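Local atomic coordinates of B-agarase (Saccharophagus degradans, PDB entry 4BQ2), a protein that hydrolyses agarose-type polysaccharide as a family 50 exo-beta-agarase, probably releasing short sugar units from chain ends. Residues A[125-137]-A[362-374]. Numbering follows the deposited sequence.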
loop_
_atom_site.group_PDB
_atom_site.type_symbol
_atom_site.label_atom_id
_atom_site.label_comp_id
_atom_site.label_asym_id
_atom_site.label_seq_id
_atom_site.Cartn_x
_atom_site.Cartn_y
_atom_site.Cartn_z
ATOM N N ASP A 125 -2.105 3.301 -20.331
ATOM C CA ASP A 125 -2.024 4.223 -19.200
ATOM C C ASP A 125 -1.663 5.600 -19.759
ATOM O O ASP A 125 -1.875 5.872 -20.959
ATOM C CB ASP A 125 -0.981 3.751 -18.162
ATOM C CG ASP A 125 0.344 3.304 -18.810
ATOM O OD1 ASP A 125 0.863 4.016 -19.701
ATOM O OD2 ASP A 125 0.862 2.238 -18.433
ATOM N N SER A 126 -1.106 6.447 -18.891
ATOM C CA SER A 126 -0.684 7.788 -19.264
ATOM C C SER A 126 0.690 7.805 -19.951
ATOM O O SER A 126 1.041 8.793 -20.600
ATOM C CB SER A 126 -0.678 8.707 -18.033
ATOM O OG SER A 126 0.338 8.342 -17.108
ATOM N N GLY A 127 1.459 6.725 -19.806
ATOM C CA GLY A 127 2.831 6.692 -20.297
ATOM C C GLY A 127 3.874 6.626 -19.190
ATOM O O GLY A 127 4.766 5.772 -19.224
ATOM N N ASP A 128 3.767 7.524 -18.210
ATOM C CA ASP A 128 4.675 7.559 -17.053
ATOM C C ASP A 128 4.966 6.158 -16.494
ATOM O O ASP A 128 4.042 5.386 -16.244
ATOM C CB ASP A 128 4.085 8.473 -15.965
ATOM C CG ASP A 128 4.777 8.325 -14.603
ATOM O OD1 ASP A 128 6.027 8.297 -14.539
ATOM O OD2 ASP A 128 4.057 8.255 -13.581
ATOM N N VAL A 129 6.250 5.840 -16.304
ATOM C CA VAL A 129 6.681 4.554 -15.717
ATOM C C VAL A 129 6.076 4.297 -14.313
ATOM O O VAL A 129 5.743 3.161 -13.970
ATOM C CB VAL A 129 8.239 4.418 -15.709
ATOM C CG1 VAL A 129 8.904 5.485 -14.835
ATOM C CG2 VAL A 129 8.677 3.013 -15.304
ATOM N N ASN A 130 5.916 5.358 -13.519
ATOM C CA ASN A 130 5.313 5.241 -12.182
ATOM C C ASN A 130 3.785 5.244 -12.185
ATOM O O ASN A 130 3.163 5.247 -11.112
ATOM C CB ASN A 130 5.818 6.359 -11.265
ATOM C CG ASN A 130 7.270 6.174 -10.876
ATOM O OD1 ASN A 130 7.854 5.109 -11.111
ATOM N ND2 ASN A 130 7.862 7.206 -10.283
ATOM N N ASP A 131 3.190 5.254 -13.383
ATOM C CA ASP A 131 1.739 5.161 -13.502
ATOM C C ASP A 131 1.302 3.697 -13.579
ATOM O O ASP A 131 1.314 3.095 -14.666
ATOM C CB ASP A 131 1.213 5.959 -14.705
ATOM C CG ASP A 131 -0.295 5.911 -14.797
ATOM O OD1 ASP A 131 -0.918 5.450 -13.814
ATOM O OD2 ASP A 131 -0.867 6.306 -15.835
ATOM N N LEU A 132 0.921 3.128 -12.424
ATOM C CA LEU A 132 0.479 1.726 -12.366
ATOM C C LEU A 132 -0.975 1.543 -12.809
ATOM O O LEU A 132 -1.434 0.444 -12.933
ATOM C CB LEU A 132 0.668 1.144 -10.947
ATOM C CG LEU A 132 2.108 1.344 -10.415
ATOM C CD1 LEU A 132 2.293 0.725 -9.040
ATOM C CD2 LEU A 132 3.134 0.780 -11.388
ATOM N N ASN A 133 -1.699 2.636 -13.004
ATOM C CA ASN A 133 -3.111 2.574 -13.371
ATOM C C ASN A 133 -3.347 2.219 -14.823
ATOM O O ASN A 133 -2.425 2.266 -15.636
ATOM C CB ASN A 133 -3.751 3.941 -13.123
ATOM C CG ASN A 133 -3.571 4.392 -11.702
ATOM O OD1 ASN A 133 -2.920 5.420 -11.426
ATOM N ND2 ASN A 133 -4.110 3.618 -10.789
ATOM N N LEU A 134 -4.603 1.893 -15.145
ATOM C CA LEU A 134 -5.049 1.874 -16.530
ATOM C C LEU A 134 -5.409 3.313 -16.940
ATOM O O LEU A 134 -5.404 4.228 -16.093
ATOM C CB LEU A 134 -6.223 0.912 -16.674
ATOM C CG LEU A 134 -5.764 -0.535 -16.438
ATOM C CD1 LEU A 134 -6.856 -1.443 -15.923
ATOM C CD2 LEU A 134 -5.084 -1.147 -17.656
ATOM N N ALA A 135 -5.739 3.507 -18.215
ATOM C CA ALA A 135 -5.910 4.845 -18.791
ATOM C C ALA A 135 -7.020 5.646 -18.118
ATOM O O ALA A 135 -6.944 6.885 -18.050
ATOM C CB ALA A 135 -6.167 4.749 -20.295
ATOM N N SER A 136 -8.028 4.919 -17.627
ATOM C CA SER A 136 -9.177 5.442 -16.883
ATOM C C SER A 136 -8.821 6.156 -15.572
ATOM O O SER A 136 -9.640 6.917 -15.029
ATOM C CB SER A 136 -10.051 4.265 -16.511
ATOM O OG SER A 136 -9.288 3.364 -15.704
ATOM N N GLY A 137 -7.629 5.876 -15.039
ATOM C CA GLY A 137 -7.258 6.378 -13.716
ATOM C C GLY A 137 -7.766 5.503 -12.585
ATOM O O GLY A 137 -7.820 5.948 -11.425
ATOM N N ARG A 362 -7.548 19.118 -6.366
ATOM C CA ARG A 362 -6.139 18.788 -6.157
ATOM C C ARG A 362 -5.270 19.484 -7.209
ATOM O O ARG A 362 -5.631 19.519 -8.374
ATOM C CB ARG A 362 -5.946 17.269 -6.158
ATOM C CG ARG A 362 -6.498 16.576 -4.911
ATOM C CD ARG A 362 -6.017 17.234 -3.611
ATOM N NE ARG A 362 -6.272 16.399 -2.430
ATOM C CZ ARG A 362 -6.503 16.863 -1.205
ATOM N NH1 ARG A 362 -6.544 18.178 -0.951
ATOM N NH2 ARG A 362 -6.725 15.996 -0.216
ATOM N N ARG A 363 -4.138 20.057 -6.796
ATOM C CA ARG A 363 -3.298 20.834 -7.724
ATOM C C ARG A 363 -2.205 19.973 -8.328
ATOM O O ARG A 363 -1.506 20.399 -9.243
ATOM C CB ARG A 363 -2.747 22.082 -7.036
ATOM C CG ARG A 363 -3.863 22.985 -6.521
ATOM C CD ARG A 363 -3.337 23.938 -5.467
ATOM N NE ARG A 363 -3.331 23.319 -4.135
ATOM C CZ ARG A 363 -3.256 23.992 -2.985
ATOM N NH1 ARG A 363 -3.182 25.332 -2.973
ATOM N NH2 ARG A 363 -3.261 23.325 -1.834
ATOM N N SER A 364 -2.092 18.745 -7.841
ATOM C CA SER A 364 -1.153 17.783 -8.411
ATOM C C SER A 364 -1.701 16.370 -8.217
ATOM O O SER A 364 -2.706 16.174 -7.521
ATOM C CB SER A 364 0.219 17.910 -7.756
ATOM O OG SER A 364 0.104 17.650 -6.369
ATOM N N ALA A 365 -1.047 15.393 -8.846
ATOM C CA ALA A 365 -1.414 13.989 -8.709
ATOM C C ALA A 365 -0.136 13.199 -8.891
ATOM O O ALA A 365 0.780 13.671 -9.560
ATOM C CB ALA A 365 -2.426 13.587 -9.778
ATOM N N HIS A 366 -0.058 12.006 -8.308
ATOM C CA HIS A 366 1.131 11.174 -8.524
ATOM C C HIS A 366 1.025 10.531 -9.897
ATOM O O HIS A 366 1.997 10.504 -10.661
ATOM C CB HIS A 366 1.264 10.103 -7.443
ATOM C CG HIS A 366 2.241 9.013 -7.777
ATOM N ND1 HIS A 366 3.579 9.065 -7.417
ATOM C CD2 HIS A 366 2.069 7.830 -8.409
ATOM C CE1 HIS A 366 4.178 7.948 -7.808
ATOM N NE2 HIS A 366 3.284 7.184 -8.410
ATOM N N SER A 367 -0.162 10.024 -10.214
ATOM C CA SER A 367 -0.375 9.341 -11.498
ATOM C C SER A 367 -1.853 9.343 -11.819
ATOM O O SER A 367 -2.683 9.581 -10.940
ATOM C CB SER A 367 0.154 7.909 -11.416
ATOM O OG SER A 367 -0.540 7.193 -10.406
ATOM N N GLY A 368 -2.183 9.077 -13.085
ATOM C CA GLY A 368 -3.572 9.089 -13.552
ATOM C C GLY A 368 -3.662 9.977 -14.785
ATOM O O GLY A 368 -2.675 10.618 -15.157
ATOM N N PRO A 369 -4.842 10.021 -15.439
ATOM C CA PRO A 369 -4.996 10.785 -16.693
ATOM C C PRO A 369 -4.970 12.298 -16.477
ATOM O O PRO A 369 -4.733 13.047 -17.422
ATOM C CB PRO A 369 -6.369 10.342 -17.223
ATOM C CG PRO A 369 -7.113 9.824 -16.028
ATOM C CD PRO A 369 -6.067 9.285 -15.072
ATOM N N LEU A 370 -5.190 12.755 -15.248
ATOM C CA LEU A 370 -5.184 14.207 -14.987
ATOM C C LEU A 370 -4.133 14.613 -13.959
ATOM O O LEU A 370 -3.922 13.903 -12.967
ATOM C CB LEU A 370 -6.551 14.666 -14.499
ATOM C CG LEU A 370 -7.740 14.344 -15.405
ATOM C CD1 LEU A 370 -9.019 14.546 -14.618
ATOM C CD2 LEU A 370 -7.720 15.224 -16.656
ATOM N N LYS A 371 -3.478 15.748 -14.204
ATOM C CA LYS A 371 -2.397 16.230 -13.323
ATOM C C LYS A 371 -2.937 17.116 -12.214
ATOM O O LYS A 371 -2.246 17.402 -11.235
ATOM C CB LYS A 371 -1.312 16.968 -14.130
ATOM C CG LYS A 371 -0.639 16.078 -15.167
ATOM C CD LYS A 371 0.826 16.434 -15.370
ATOM C CE LYS A 371 1.423 15.574 -16.469
ATOM N NZ LYS A 371 0.829 15.959 -17.788
ATOM N N ARG A 372 -4.187 17.536 -12.377
ATOM C CA ARG A 372 -4.864 18.390 -11.421
ATOM C C ARG A 372 -6.342 18.346 -11.784
ATOM O O ARG A 372 -6.724 17.936 -12.891
ATOM C CB ARG A 372 -4.384 19.836 -11.562
ATOM C CG ARG A 372 -4.676 20.404 -12.945
ATOM C CD ARG A 372 -4.250 21.855 -13.107
ATOM N NE ARG A 372 -4.983 22.457 -14.230
ATOM C CZ ARG A 372 -4.491 23.364 -15.082
ATOM N NH1 ARG A 372 -3.253 23.820 -14.949
ATOM N NH2 ARG A 372 -5.251 23.828 -16.068
ATOM N N GLY A 373 -7.194 18.787 -10.868
ATOM C CA GLY A 373 -8.600 18.753 -11.203
ATOM C C GLY A 373 -9.555 18.773 -10.045
ATOM O O GLY A 373 -9.169 18.637 -8.856
ATOM N N GLU A 374 -10.812 18.975 -10.407
ATOM C CA GLU A 374 -11.899 18.875 -9.461
ATOM C C GLU A 374 -12.055 17.404 -9.044
ATOM O O GLU A 374 -11.843 16.472 -9.840
ATOM C CB GLU A 374 -13.182 19.442 -10.083
ATOM C CG GLU A 374 -14.448 19.224 -9.257
ATOM C CD GLU A 374 -15.708 19.458 -10.071
ATOM O OE1 GLU A 374 -16.190 18.492 -10.722
ATOM O OE2 GLU A 374 -16.216 20.605 -10.047
HETATM O O HOH W 1 0.204 9.664 -14.708
#
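Loop-against-hairpin packing brings Ser-367 and Pro-369, in the connection between strands 359-362 and 373-376, against the irregular loop 125-137, which lies between strands 110-115 and 150-155 in the part of the chain matching the agarase CBM-like family. The direct hydrogen bond assigned across the contact is a weak one. At one end His-366, with CG anti to the backbone N (chi1 166°), carries its ring to Asn-130, which it meets obliquely, NE2 giving this bond to Asn-130 O (3.3 Å, 134°); the Asn-130 side chain is engaged outside the contact, ND2 hydrogen-bonding to Asp-449 O. In the middle Ser-367 CB rests on Asp-131, 3.6 Å from its OD1. That carboxylate is held within its own loop: OD2 accepts from Ser-126 N and Ser-126 OG, which arrive from opposite faces of its plane, while OD1 takes the Asn-133 N-H from above the plane, so its rotation is largely fixed. Ser-126 OG is in turn the acceptor for a water (2.7 Å) that receives the Gly-368 N-H (2.9 Å), bridging the two loops. At the other end the Pro-369 ring lies over the type I beta turn from Leu-134 to Gly-137, CD 3.4 Å from Gly-137 CA and CG 3.6 Å from Ala-135 O; the absence of a side chain at Gly-137 admits this approach. Asp-125, Asp-128 and Asp-131 each form an Asx turn, OD1 accepting from the backbone N two residues on: an irregular loop shaped by successive Asx turns, docked on a beta-hairpin tip.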